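Local coordinates for protein phytoene synthase (Enterococcus hirae, PDB 5IYS) that probably joins two farnesyl diphosphate molecules head to head into a C30 isoprenoid, as dehydrosqualene synthases do, with magnesium ions holding the diphosphates, at residues Y18-I23 against S44-Y49; M165-I170 against K218-L223; D57-D62 against T111-D116. All blocks are in the same frame, centred on the assembly; numbering follows the deposited sequence.

Contact 1: Y18-I23 against S44-Y49. With FPS (S-[(2E,6E)-3,7,11-trimethyldodeca-2,6,10-trienyl] trihydrogen thiodiphosphate), chain H; FPS (S-[(2E,6E)-3,7,11-trimethyldodeca-2,6,10-trienyl] trihydrogen thiodiphosphate), chain G.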
loop_
_atom_site.group_PDB
_atom_site.type_symbol
_atom_site.label_atom_id
_atom_site.label_comp_id
_atom_site.label_asym_id
_atom_site.label_seq_id
_atom_site.Cartn_x
_atom_site.Cartn_y
_atom_site.Cartn_z
ATOM N N TYR A 18 -4.501 -19.632 4.252
ATOM C CA TYR A 18 -3.248 -19.410 3.559
ATOM C C TYR A 18 -2.947 -17.919 3.402
ATOM O O TYR A 18 -1.832 -17.447 3.674
ATOM C CB TYR A 18 -3.278 -20.111 2.205
ATOM C CG TYR A 18 -2.092 -19.806 1.338
ATOM C CD1 TYR A 18 -0.971 -20.634 1.343
ATOM C CD2 TYR A 18 -2.113 -18.735 0.467
ATOM C CE1 TYR A 18 0.105 -20.372 0.520
ATOM C CE2 TYR A 18 -1.045 -18.464 -0.361
ATOM C CZ TYR A 18 0.052 -19.294 -0.342
ATOM O OH TYR A 18 1.108 -18.991 -1.176
ATOM N N CYS A 19 -3.929 -17.182 2.879
ATOM C CA CYS A 19 -3.802 -15.729 2.781
ATOM C C CYS A 19 -3.631 -15.005 4.122
ATOM O O CYS A 19 -2.815 -14.093 4.226
ATOM C CB CYS A 19 -4.985 -15.142 1.990
ATOM S SG CYS A 19 -5.204 -15.867 0.334
ATOM N N GLU A 20 -4.400 -15.380 5.141
ATOM C CA GLU A 20 -4.252 -14.741 6.467
ATOM C C GLU A 20 -2.839 -14.866 6.995
ATOM O O GLU A 20 -2.244 -13.935 7.562
ATOM C CB GLU A 20 -5.235 -15.329 7.493
ATOM C CG GLU A 20 -5.129 -14.640 8.860
ATOM C CD GLU A 20 -6.345 -14.804 9.734
ATOM O OE1 GLU A 20 -7.366 -15.365 9.255
ATOM O OE2 GLU A 20 -6.275 -14.295 10.878
ATOM N N SER A 21 -2.249 -16.043 6.795
ATOM C CA SER A 21 -0.932 -16.230 7.335
ATOM C C SER A 21 0.063 -15.344 6.590
ATOM O O SER A 21 1.005 -14.798 7.179
ATOM C CB SER A 21 -0.578 -17.720 7.210
ATOM O OG SER A 21 0.737 -17.908 7.655
ATOM N N ILE A 22 -0.142 -15.174 5.290
ATOM C CA ILE A 22 0.746 -14.313 4.522
ATOM C C ILE A 22 0.738 -12.869 5.063
ATOM O O ILE A 22 1.799 -12.277 5.294
ATOM C CB ILE A 22 0.441 -14.385 3.003
ATOM C CG1 ILE A 22 1.039 -15.689 2.449
ATOM C CG2 ILE A 22 1.014 -13.139 2.258
ATOM C CD1 ILE A 22 0.637 -16.063 1.040
ATOM N N ILE A 23 -0.441 -12.286 5.258
ATOM C CA ILE A 23 -0.441 -10.912 5.774
ATOM C C ILE A 23 0.066 -10.819 7.220
ATOM O O ILE A 23 0.868 -9.936 7.540
ATOM C CB ILE A 23 -1.789 -10.180 5.548
ATOM C CG1 ILE A 23 -1.659 -8.685 5.866
ATOM C CG2 ILE A 23 -2.906 -10.818 6.399
ATOM C CD1 ILE A 23 -2.978 -7.922 5.543
ATOM N N SER A 44 -11.296 -11.274 3.098
ATOM C CA SER A 44 -11.291 -10.805 1.713
ATOM C C SER A 44 -10.117 -9.854 1.496
ATOM O O SER A 44 -9.411 -9.977 0.509
ATOM C CB SER A 44 -12.615 -10.124 1.363
ATOM O OG SER A 44 -13.707 -11.047 1.474
ATOM N N VAL A 45 -9.879 -8.941 2.424
ATOM C CA VAL A 45 -8.685 -8.102 2.335
ATOM C C VAL A 45 -7.422 -8.961 2.319
ATOM O O VAL A 45 -6.444 -8.621 1.644
ATOM C CB VAL A 45 -8.594 -7.131 3.520
ATOM C CG1 VAL A 45 -7.273 -6.344 3.461
ATOM C CG2 VAL A 45 -9.782 -6.079 3.479
ATOM N N TYR A 46 -7.359 -9.961 3.194
ATOM C CA TYR A 46 -6.147 -10.786 3.235
ATOM C C TYR A 46 -5.871 -11.449 1.887
ATOM O O TYR A 46 -4.720 -11.656 1.534
ATOM C CB TYR A 46 -6.291 -11.844 4.346
ATOM C CG TYR A 46 -6.634 -11.302 5.724
ATOM C CD1 TYR A 46 -6.276 -10.020 6.110
ATOM C CD2 TYR A 46 -7.202 -12.144 6.690
ATOM C CE1 TYR A 46 -6.618 -9.525 7.409
ATOM C CE2 TYR A 46 -7.453 -11.690 7.988
ATOM C CZ TYR A 46 -7.206 -10.378 8.321
ATOM O OH TYR A 46 -7.513 -9.974 9.604
ATOM N N ALA A 47 -6.909 -11.929 1.206
ATOM C CA ALA A 47 -6.720 -12.501 -0.117
ATOM C C ALA A 47 -6.107 -11.466 -1.058
ATOM O O ALA A 47 -5.288 -11.810 -1.909
ATOM C CB ALA A 47 -8.081 -13.021 -0.684
ATOM N N VAL A 48 -6.634 -10.243 -1.028
ATOM C CA VAL A 48 -6.116 -9.189 -1.909
ATOM C C VAL A 48 -4.680 -8.840 -1.549
ATOM O O VAL A 48 -3.837 -8.738 -2.436
ATOM C CB VAL A 48 -6.945 -7.870 -1.754
ATOM C CG1 VAL A 48 -6.236 -6.717 -2.493
ATOM C CG2 VAL A 48 -8.320 -8.105 -2.343
ATOM N N TYR A 49 -4.380 -8.822 -0.254
ATOM C CA TYR A 49 -3.010 -8.637 0.217
ATOM C C TYR A 49 -2.070 -9.704 -0.358
ATOM O O TYR A 49 -0.978 -9.391 -0.862
ATOM C CB TYR A 49 -2.944 -8.719 1.750
ATOM C CG TYR A 49 -1.546 -8.456 2.265
ATOM C CD1 TYR A 49 -0.608 -9.495 2.345
ATOM C CD2 TYR A 49 -1.105 -7.149 2.457
ATOM C CE1 TYR A 49 0.726 -9.211 2.662
ATOM C CE2 TYR A 49 0.206 -6.868 2.792
ATOM C CZ TYR A 49 1.114 -7.910 2.887
ATOM O OH TYR A 49 2.437 -7.638 3.196
HETATM C C1 FPS H . 5.095 -2.224 -0.716
HETATM S S1 FPS H . 6.001 -0.821 -1.289
HETATM C C2 FPS H . 4.519 -2.965 -1.898
HETATM C C3 FPS H . 3.516 -2.515 -2.673
HETATM C C4 FPS H . 2.895 -1.152 -2.523
HETATM C C5 FPS H . 3.031 -3.419 -3.784
HETATM C C6 FPS H . 2.194 -4.577 -3.244
HETATM C C7 FPS H . 1.156 -4.080 -2.252
HETATM C C8 FPS H . 0.973 -4.689 -1.071
HETATM C C10 FPS H . -0.041 -4.078 -0.133
HETATM C C9 FPS H . 1.812 -5.870 -0.660
HETATM C C11 FPS H . -1.426 -4.665 -0.287
HETATM C C12 FPS H . -2.124 -4.231 0.994
HETATM C C13 FPS H . -3.414 -4.491 1.279
HETATM C C14 FPS H . -4.322 -5.255 0.363
HETATM C C15 FPS H . -3.969 -3.979 2.570
HETATM P PA FPS H . 7.862 -1.654 -1.398
HETATM O O1A FPS H . 7.841 -2.779 -2.366
HETATM O O2A FPS H . 8.894 -0.531 -1.914
HETATM O O3A FPS H . 8.346 -1.948 0.120
HETATM P PB FPS H . 8.544 -3.356 0.841
HETATM O O1B FPS H . 10.015 -3.427 1.151
HETATM O O2B FPS H . 8.157 -4.542 -0.014
HETATM O O3B FPS H . 7.681 -3.326 2.084
HETATM C C1 FPS G . 2.862 -1.262 2.144
HETATM S S1 FPS G . 2.679 -2.998 1.989
HETATM C C2 FPS G . 1.653 -0.737 1.391
HETATM C C3 FPS G . 1.643 0.388 0.656
HETATM C C4 FPS G . 2.867 1.249 0.553
HETATM C C5 FPS G . 0.389 0.843 -0.066
HETATM C C6 FPS G . -0.821 -0.077 0.094
HETATM C C7 FPS G . -2.061 0.681 -0.333
HETATM C C8 FPS G . -3.246 0.525 0.283
HETATM C C10 FPS G . -4.438 1.242 -0.313
HETATM C C9 FPS G . -3.443 -0.376 1.479
HETATM C C11 FPS G . -5.089 2.114 0.764
HETATM C C12 FPS G . -6.393 2.711 0.261
HETATM C C13 FPS G . -7.616 2.166 0.459
HETATM C C14 FPS G . -8.843 2.870 -0.061
HETATM C C15 FPS G . -7.804 0.879 1.219
HETATM P PA FPS G . 3.766 -4.008 3.424
HETATM O O1A FPS G . 3.174 -5.315 3.721
HETATM O O2A FPS G . 5.137 -4.304 2.618
HETATM O O3A FPS G . 4.187 -3.155 4.705
HETATM P PB FPS G . 5.570 -2.312 4.571
HETATM O O1B FPS G . 6.723 -3.094 5.138
HETATM O O2B FPS G . 5.247 -1.013 5.272
HETATM O O3B FPS G . 5.951 -1.990 3.143
#
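Ile23 packs against Tyr46 and Tyr49 in a buried, apolar and aromatic contact of helix 13-26 with helix 39-60, set beside the pocket that holds two farnesyl thiodiphosphates. The axes of the two segments approach to 8.0 Å at 69°. Ile23 CG1, anti to the backbone N (chi1 -170°), stands almost centrally over one face of the Tyr49 ring as a CH-pi contact, CG1 to ring centroid 3.6 Å. The other branch, CG2, meets Tyr46 CD1 at 3.5 Å, while CG2 of Ile22 approaches Tyr49 at its edge. Where the backbones are close, Cys19 SG rests on Ala47 CA at 3.7 Å. Glu20 runs alongside Tyr46, its carboxylate turned 48° from the ring, and its OE2 is hydrogen-bonded to Tyr31. On the ligand side, Tyr49 OH is hydrogen-bonded to O1A of the chain G ligand, the modelled 2.5 Å being very short and its exact length doubtful, and Arg53 also bonds this hydroxyl. Tyr49 CD2 lies 3.4 Å from C12 of the chain H ligand. No hydrogen bond joins the two segments, so the chemistry implies a division of labour: isoleucine carbons pack on one face and one edge of the Tyr49 ring, and its hydroxyl is presented to the thiodiphosphate.

Contact 2: M165-I170 against K218-L223. With MG (magnesium ion), chain D; FPS (S-[(2E,6E)-3,7,11-trimethyldodeca-2,6,10-trienyl] trihydrogen thiodiphosphate), chain H; FPS (S-[(2E,6E)-3,7,11-trimethyldodeca-2,6,10-trienyl] trihydrogen thiodiphosphate), chain G.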
loop_
_atom_site.group_PDB
_atom_site.type_symbol
_atom_site.label_atom_id
_atom_site.label_comp_id
_atom_site.label_asym_id
_atom_site.label_seq_id
_atom_site.Cartn_x
_atom_site.Cartn_y
_atom_site.Cartn_z
ATOM N N MET A 165 0.298 6.633 1.159
ATOM C CA MET A 165 1.039 5.513 1.740
ATOM C C MET A 165 2.316 5.170 0.970
ATOM O O MET A 165 3.356 4.836 1.568
ATOM C CB MET A 165 0.111 4.298 1.839
ATOM C CG MET A 165 -0.850 4.381 3.028
ATOM S SD MET A 165 -1.997 2.950 2.996
ATOM C CE MET A 165 -2.903 3.311 4.495
ATOM N N GLN A 166 2.236 5.192 -0.353
ATOM C CA GLN A 166 3.400 4.845 -1.170
ATOM C C GLN A 166 4.478 5.924 -0.955
ATOM O O GLN A 166 5.649 5.583 -0.872
ATOM C CB GLN A 166 3.018 4.759 -2.653
ATOM C CG GLN A 166 4.162 4.436 -3.595
ATOM C CD GLN A 166 4.891 3.167 -3.196
ATOM O OE1 GLN A 166 6.098 3.187 -2.961
ATOM N NE2 GLN A 166 4.139 2.102 -2.966
ATOM N N LEU A 167 4.093 7.200 -0.926
ATOM C CA LEU A 167 5.051 8.285 -0.620
ATOM C C LEU A 167 5.704 8.090 0.745
ATOM O O LEU A 167 6.887 8.368 0.933
ATOM C CB LEU A 167 4.336 9.643 -0.612
ATOM C CG LEU A 167 3.963 10.224 -1.976
ATOM C CD1 LEU A 167 3.373 11.613 -1.826
ATOM C CD2 LEU A 167 5.186 10.238 -2.894
ATOM N N THR A 168 4.899 7.702 1.729
ATOM C CA THR A 168 5.426 7.391 3.063
ATOM C C THR A 168 6.447 6.250 2.994
ATOM O O THR A 168 7.530 6.316 3.591
ATOM C CB THR A 168 4.263 6.978 3.995
ATOM O OG1 THR A 168 3.284 8.038 4.045
ATOM C CG2 THR A 168 4.770 6.665 5.403
ATOM N N ASN A 169 6.118 5.203 2.247
ATOM C CA ASN A 169 7.053 4.083 2.065
ATOM C C ASN A 169 8.387 4.515 1.441
ATOM O O ASN A 169 9.484 4.113 1.890
ATOM C CB ASN A 169 6.367 2.976 1.254
ATOM C CG ASN A 169 7.228 1.728 1.117
ATOM O OD1 ASN A 169 8.174 1.729 0.346
ATOM N ND2 ASN A 169 6.892 0.660 1.847
ATOM N N ILE A 170 8.278 5.411 0.465
ATOM C CA ILE A 170 9.435 5.978 -0.220
ATOM C C ILE A 170 10.331 6.760 0.761
ATOM O O ILE A 170 11.565 6.576 0.823
ATOM C CB ILE A 170 8.956 6.893 -1.378
ATOM C CG1 ILE A 170 8.499 6.058 -2.586
ATOM C CG2 ILE A 170 10.063 7.809 -1.831
ATOM C CD1 ILE A 170 7.708 6.847 -3.662
ATOM N N LYS A 218 5.058 16.683 3.414
ATOM C CA LYS A 218 3.918 17.590 3.414
ATOM C C LYS A 218 2.912 17.170 2.346
ATOM O O LYS A 218 1.735 17.090 2.640
ATOM C CB LYS A 218 4.378 19.030 3.183
ATOM C CG LYS A 218 3.233 20.019 2.958
ATOM C CD LYS A 218 3.559 20.900 1.749
ATOM C CE LYS A 218 2.837 22.243 1.785
ATOM N NZ LYS A 218 1.746 22.317 0.767
ATOM N N GLN A 219 3.378 16.830 1.147
ATOM C CA GLN A 219 2.482 16.348 0.103
ATOM C C GLN A 219 1.762 15.073 0.539
ATOM O O GLN A 219 0.560 14.960 0.322
ATOM C CB GLN A 219 3.241 16.034 -1.187
ATOM C CG GLN A 219 2.335 15.676 -2.355
ATOM C CD GLN A 219 1.216 16.699 -2.575
ATOM O OE1 GLN A 219 0.221 16.421 -3.248
ATOM N NE2 GLN A 219 1.346 17.862 -1.952
ATOM N N ALA A 220 2.509 14.066 0.999
ATOM C CA ALA A 220 1.869 12.874 1.591
ATOM C C ALA A 220 0.833 13.194 2.669
ATOM O O ALA A 220 -0.270 12.615 2.701
ATOM C CB ALA A 220 2.936 11.920 2.140
ATOM N N GLU A 221 1.202 14.063 3.604
ATOM C CA GLU A 221 0.297 14.431 4.698
ATOM C C GLU A 221 -0.982 15.099 4.204
ATOM O O GLU A 221 -2.090 14.795 4.660
ATOM C CB GLU A 221 1.020 15.354 5.698
ATOM C CG GLU A 221 1.866 14.588 6.683
ATOM C CD GLU A 221 2.821 15.467 7.475
ATOM O OE1 GLU A 221 3.012 16.637 7.096
ATOM O OE2 GLU A 221 3.371 14.981 8.485
ATOM N N ASN A 222 -0.835 15.950 3.199
ATOM C CA ASN A 222 -1.984 16.519 2.500
ATOM C C ASN A 222 -2.852 15.469 1.838
ATOM O O ASN A 222 -4.083 15.533 1.903
ATOM C CB ASN A 222 -1.512 17.497 1.412
ATOM C CG ASN A 222 -0.967 18.797 1.989
ATOM O OD1 ASN A 222 -0.380 19.605 1.266
ATOM N ND2 ASN A 222 -1.185 19.020 3.278
ATOM N N LEU A 223 -2.213 14.485 1.213
ATOM C CA LEU A 223 -2.983 13.407 0.599
ATOM C C LEU A 223 -3.731 12.521 1.588
ATOM O O LEU A 223 -4.841 12.082 1.274
ATOM C CB LEU A 223 -2.106 12.548 -0.307
ATOM C CG LEU A 223 -1.498 13.278 -1.506
ATOM C CD1 LEU A 223 -0.356 12.407 -2.046
ATOM C CD2 LEU A 223 -2.561 13.460 -2.568
HETATM MG MG MG D . 9.628 0.938 -1.009
HETATM C C1 FPS H . 5.095 -2.224 -0.716
HETATM S S1 FPS H . 6.001 -0.821 -1.289
HETATM C C2 FPS H . 4.519 -2.965 -1.898
HETATM C C3 FPS H . 3.516 -2.515 -2.673
HETATM C C4 FPS H . 2.895 -1.152 -2.523
HETATM C C5 FPS H . 3.031 -3.419 -3.784
HETATM C C6 FPS H . 2.194 -4.577 -3.244
HETATM C C7 FPS H . 1.156 -4.080 -2.252
HETATM C C8 FPS H . 0.973 -4.689 -1.071
HETATM C C10 FPS H . -0.041 -4.078 -0.133
HETATM C C9 FPS H . 1.812 -5.870 -0.660
HETATM C C11 FPS H . -1.426 -4.665 -0.287
HETATM C C12 FPS H . -2.124 -4.231 0.994
HETATM C C13 FPS H . -3.414 -4.491 1.279
HETATM C C14 FPS H . -4.322 -5.255 0.363
HETATM C C15 FPS H . -3.969 -3.979 2.570
HETATM P PA FPS H . 7.862 -1.654 -1.398
HETATM O O1A FPS H . 7.841 -2.779 -2.366
HETATM O O2A FPS H . 8.894 -0.531 -1.914
HETATM O O3A FPS H . 8.346 -1.948 0.120
HETATM P PB FPS H . 8.544 -3.356 0.841
HETATM O O1B FPS H . 10.015 -3.427 1.151
HETATM O O2B FPS H . 8.157 -4.542 -0.014
HETATM O O3B FPS H . 7.681 -3.326 2.084
HETATM C C1 FPS G . 2.862 -1.262 2.144
HETATM S S1 FPS G . 2.679 -2.998 1.989
HETATM C C2 FPS G . 1.653 -0.737 1.391
HETATM C C3 FPS G . 1.643 0.388 0.656
HETATM C C4 FPS G . 2.867 1.249 0.553
HETATM C C5 FPS G . 0.389 0.843 -0.066
HETATM C C6 FPS G . -0.821 -0.077 0.094
HETATM C C7 FPS G . -2.061 0.681 -0.333
HETATM C C8 FPS G . -3.246 0.525 0.283
HETATM C C10 FPS G . -4.438 1.242 -0.313
HETATM C C9 FPS G . -3.443 -0.376 1.479
HETATM C C11 FPS G . -5.089 2.114 0.764
HETATM C C12 FPS G . -6.393 2.711 0.261
HETATM C C13 FPS G . -7.616 2.166 0.459
HETATM C C14 FPS G . -8.843 2.870 -0.061
HETATM C C15 FPS G . -7.804 0.879 1.219
HETATM P PA FPS G . 3.766 -4.008 3.424
HETATM O O1A FPS G . 3.174 -5.315 3.721
HETATM O O2A FPS G . 5.137 -4.304 2.618
HETATM O O3A FPS G . 4.187 -3.155 4.705
HETATM P PB FPS G . 5.570 -2.312 4.571
HETATM O O1B FPS G . 6.723 -3.094 5.138
HETATM O O2B FPS G . 5.247 -1.013 5.272
HETATM O O3B FPS G . 5.951 -1.990 3.143
HETATM O O HOH W 1 9.249 1.797 -2.747
HETATM O O HOH W 2 10.512 2.492 -0.734
HETATM O O HOH W 3 9.977 0.250 0.471
#
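Leu167 and Ala220 meet in a strikingly small interface: only 145 Å² is buried between two helical segments, and the metal and ligand chemistry lies on another face of one of them. CB of Leu167 touches CB of Ala220 at 3.8 Å, and CD1 of Leu167 reaches CD1 of Leu223 at the same separation, 3.8 Å, the two leucine side chains crossing at about a right angle. With CG anti to the carbonyl carbon (chi1 -75°) and CD1 extended beyond it (chi2 -175°), Leu167 brings CD1 against Leu223 CD1 and the backbone N of Ala220. The small alanine lies where the backbones come nearest; the segment axes are 9.0 Å apart and roughly antiparallel at 152°. Thr168 flanks this apolar patch, its hydroxyl held by Ala164 O and by Tyr224 of the partner helix.

Around the helix from Leu167, Asn169 faces the ligands. Its OD1 binds a magnesium ion at 2.1 Å, and O2A of the chain H ligand binds the same ion at 1.9 Å, with three waters also bound. The amide's other end, ND2, makes a weak hydrogen bond of 3.4 Å to O3A of that ligand and is hydrogen-bonded to Tyr249 as well, which would fix the rotation of the amide. Met165 SD lies 3.8 Å from C8 of the chain G ligand, so this face passes from metal site to prenyl-chain wall in about one turn. A helix that packs into the bundle on one side and offers a magnesium ligand and prenyl-chain contacts on another fits the all-helical trans-prenyltransferase fold to which squalene and phytoene synthases belong.

Contact 3: D57-D62 against T111-D116. With MG (magnesium ion), chain F; MG (magnesium ion), chain E; SO4 (sulfate ion), chain B.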
loop_
_atom_site.group_PDB
_atom_site.type_symbol
_atom_site.label_atom_id
_atom_site.label_comp_id
_atom_site.label_asym_id
_atom_site.label_seq_id
_atom_site.Cartn_x
_atom_site.Cartn_y
_atom_site.Cartn_z
ATOM N N ASP A 57 6.879 -9.413 -4.466
ATOM C CA ASP A 57 8.043 -10.173 -4.024
ATOM C C ASP A 57 8.725 -10.754 -5.252
ATOM O O ASP A 57 9.955 -10.704 -5.373
ATOM C CB ASP A 57 7.607 -11.301 -3.102
ATOM C CG ASP A 57 7.439 -10.835 -1.680
ATOM O OD1 ASP A 57 7.780 -9.663 -1.408
ATOM O OD2 ASP A 57 6.959 -11.635 -0.852
ATOM N N LEU A 58 7.913 -11.233 -6.187
ATOM C CA LEU A 58 8.415 -11.674 -7.493
ATOM C C LEU A 58 9.451 -10.722 -8.103
ATOM O O LEU A 58 10.505 -11.148 -8.596
ATOM C CB LEU A 58 7.252 -11.870 -8.461
ATOM C CG LEU A 58 6.518 -13.194 -8.305
ATOM C CD1 LEU A 58 5.358 -13.276 -9.297
ATOM C CD2 LEU A 58 7.458 -14.377 -8.528
ATOM N N ILE A 59 9.170 -9.424 -8.058
ATOM C CA ILE A 59 10.048 -8.449 -8.699
ATOM C C ILE A 59 11.121 -7.939 -7.742
ATOM O O ILE A 59 12.307 -8.125 -8.011
ATOM C CB ILE A 59 9.249 -7.306 -9.345
ATOM C CG1 ILE A 59 8.355 -7.901 -10.434
ATOM C CG2 ILE A 59 10.177 -6.248 -9.951
ATOM C CD1 ILE A 59 9.068 -8.898 -11.345
ATOM N N ASP A 60 10.714 -7.432 -6.580
ATOM C CA ASP A 60 11.650 -6.778 -5.659
ATOM C C ASP A 60 12.624 -7.738 -4.963
ATOM O O ASP A 60 13.775 -7.384 -4.699
ATOM C CB ASP A 60 10.911 -5.949 -4.603
ATOM C CG ASP A 60 10.189 -4.741 -5.186
ATOM O OD1 ASP A 60 10.247 -4.512 -6.416
ATOM O OD2 ASP A 60 9.493 -4.056 -4.400
ATOM N N ARG A 61 12.128 -8.896 -4.538
ATOM C CA ARG A 61 12.999 -9.896 -3.920
ATOM C C ARG A 61 13.709 -10.702 -5.013
ATOM O O ARG A 61 14.942 -10.725 -5.106
ATOM C CB ARG A 61 12.171 -10.847 -3.046
ATOM C CG ARG A 61 12.198 -10.585 -1.546
ATOM C CD ARG A 61 12.101 -11.906 -0.797
ATOM N NE ARG A 61 11.433 -12.916 -1.618
ATOM C CZ ARG A 61 10.281 -13.511 -1.311
ATOM N NH1 ARG A 61 9.681 -13.263 -0.152
ATOM N NH2 ARG A 61 9.736 -14.371 -2.162
ATOM N N ASP A 62 12.908 -11.359 -5.845
ATOM C CA ASP A 62 13.397 -12.440 -6.688
ATOM C C ASP A 62 13.907 -11.943 -8.051
ATOM O O ASP A 62 14.657 -12.646 -8.730
ATOM C CB ASP A 62 12.310 -13.514 -6.845
ATOM C CG ASP A 62 11.801 -14.054 -5.503
ATOM O OD1 ASP A 62 12.317 -13.668 -4.431
ATOM O OD2 ASP A 62 10.908 -14.927 -5.520
ATOM N N THR A 111 1.259 -4.191 -13.909
ATOM C CA THR A 111 1.924 -3.302 -14.871
ATOM C C THR A 111 2.918 -2.419 -14.134
ATOM O O THR A 111 4.031 -2.164 -14.619
ATOM C CB THR A 111 0.878 -2.363 -15.519
ATOM O OG1 THR A 111 -0.012 -3.145 -16.316
ATOM C CG2 THR A 111 1.548 -1.290 -16.372
ATOM N N GLY A 112 2.542 -1.993 -12.927
ATOM C CA GLY A 112 3.447 -1.209 -12.112
ATOM C C GLY A 112 4.627 -2.044 -11.648
ATOM O O GLY A 112 5.781 -1.593 -11.684
ATOM N N GLN A 113 4.354 -3.250 -11.174
ATOM C CA GLN A 113 5.460 -4.125 -10.778
ATOM C C GLN A 113 6.445 -4.345 -11.921
ATOM O O GLN A 113 7.648 -4.456 -11.688
ATOM C CB GLN A 113 4.967 -5.468 -10.259
ATOM C CG GLN A 113 4.180 -5.367 -8.972
ATOM C CD GLN A 113 5.033 -4.855 -7.832
ATOM O OE1 GLN A 113 6.225 -5.111 -7.784
ATOM N NE2 GLN A 113 4.461 -4.004 -7.005
ATOM N N ARG A 114 5.922 -4.580 -13.118
ATOM C CA ARG A 114 6.749 -4.875 -14.292
ATOM C C ARG A 114 7.670 -3.683 -14.610
ATOM O O ARG A 114 8.856 -3.843 -14.912
ATOM C CB ARG A 114 5.834 -5.205 -15.485
ATOM C CG ARG A 114 6.532 -5.709 -16.759
ATOM C CD ARG A 114 5.510 -6.213 -17.789
ATOM N NE ARG A 114 6.053 -6.295 -19.146
ATOM C CZ ARG A 114 5.383 -6.773 -20.192
ATOM N NH1 ARG A 114 4.153 -7.245 -20.032
ATOM N NH2 ARG A 114 5.925 -6.742 -21.406
ATOM N N LYS A 115 7.159 -2.478 -14.407
ATOM C CA LYS A 115 7.985 -1.284 -14.543
ATOM C C LYS A 115 9.127 -1.178 -13.532
ATOM O O LYS A 115 10.234 -0.732 -13.863
ATOM C CB LYS A 115 7.134 -0.019 -14.486
ATOM C CG LYS A 115 7.782 1.130 -15.237
ATOM C CD LYS A 115 7.829 2.395 -14.423
ATOM C CE LYS A 115 8.336 3.541 -15.296
ATOM N NZ LYS A 115 9.744 3.346 -15.738
ATOM N N ASP A 116 8.862 -1.567 -12.289
ATOM C CA ASP A 116 9.931 -1.666 -11.301
ATOM C C ASP A 116 11.013 -2.658 -11.677
ATOM O O ASP A 116 12.153 -2.502 -11.255
ATOM C CB ASP A 116 9.381 -2.051 -9.938
ATOM C CG ASP A 116 8.893 -0.866 -9.174
ATOM O OD1 ASP A 116 9.487 0.227 -9.328
ATOM O OD2 ASP A 116 7.960 -1.050 -8.369
HETATM MG MG MG F . 8.781 -4.809 -2.179
HETATM MG MG MG E . 7.817 -2.968 -4.697
HETATM S S SO4 B . 8.764 -4.205 -20.702
HETATM O O1 SO4 B . 8.211 -3.083 -21.446
HETATM O O2 SO4 B . 10.161 -3.936 -20.373
HETATM O O3 SO4 B . 8.683 -5.430 -21.504
HETATM O O4 SO4 B . 7.991 -4.370 -19.465
HETATM O O HOH W 4 9.383 -6.782 -1.994
HETATM O O HOH W 5 7.860 -3.375 -6.835
HETATM O O HOH W 6 9.474 -1.303 -4.749
HETATM O O HOH W 7 6.002 -1.516 -4.822
HETATM O O HOH W 8 10.835 -4.125 -1.359
#
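Asp60 and Gln113 meet through a water bound to magnesium. OD2 of Asp60 bridges two magnesium ions, 2.0 Å from that of chain E and 2.5 Å from that of chain F. The chain E ion also binds the shared water, which lies 2.7 Å from Asp60 OD1 and 2.6 Å from Gln113 OE1; more acceptors surround it than it has protons, so the hydrogen bonds may be shared or alternate. Asp56 joins Asp60 in binding the metals, consistent with the aspartate-rich DDxxD motif of this family.

In the next shell, Asp116 OD2 stands 4.6 Å from Asp60 OD1, a pairing of like charges that the metal ions and Arg182 probably make tolerable. Arg182 forms a salt bridge with Asp60 OD1, and Tyr131 hydrogen-bonds Asp116 OD2. A bend at chi2 (-64°) brings the end of the Gln113 side chain toward the metal site, while its NE2 bonds weakly to Asp56.

Ile59 is the apolar member of the contact, its side chain and that of Gln113 passing each other head to tail. Its CG2 lies 3.6 Å from the carbonyl O of Gln113 and 4.3 Å from CB of Asp116. The C-terminal part of helix 39-60 is thus lodged beside helix 104-116, with Leu68 of helix 65-80 packed against both Ile59 and Gln113.

Overall arrangement
From the N terminus, contact 1 closes first, bringing helix 39-60 across helix 13-26 after 20 intervening residues. The latter part of helix 39-60 then runs on into contact 3, whose loop of 48 residues, mostly helical, returns as helix 104-116. Contact 2 closes last, bringing helix 207-227 onto helix 155-172 over 47 residues. The three loops follow in series, with neither nesting nor crossing. Contacts 1 and 2 lie on opposite sides of the chain's centre, their own centres 24 Å apart, yet both touch the same two ligands. Contact 3 brings in the second metal-binding wall, so three helix pairings, two of them sharing helix 39-60, border the same ligand and metal site.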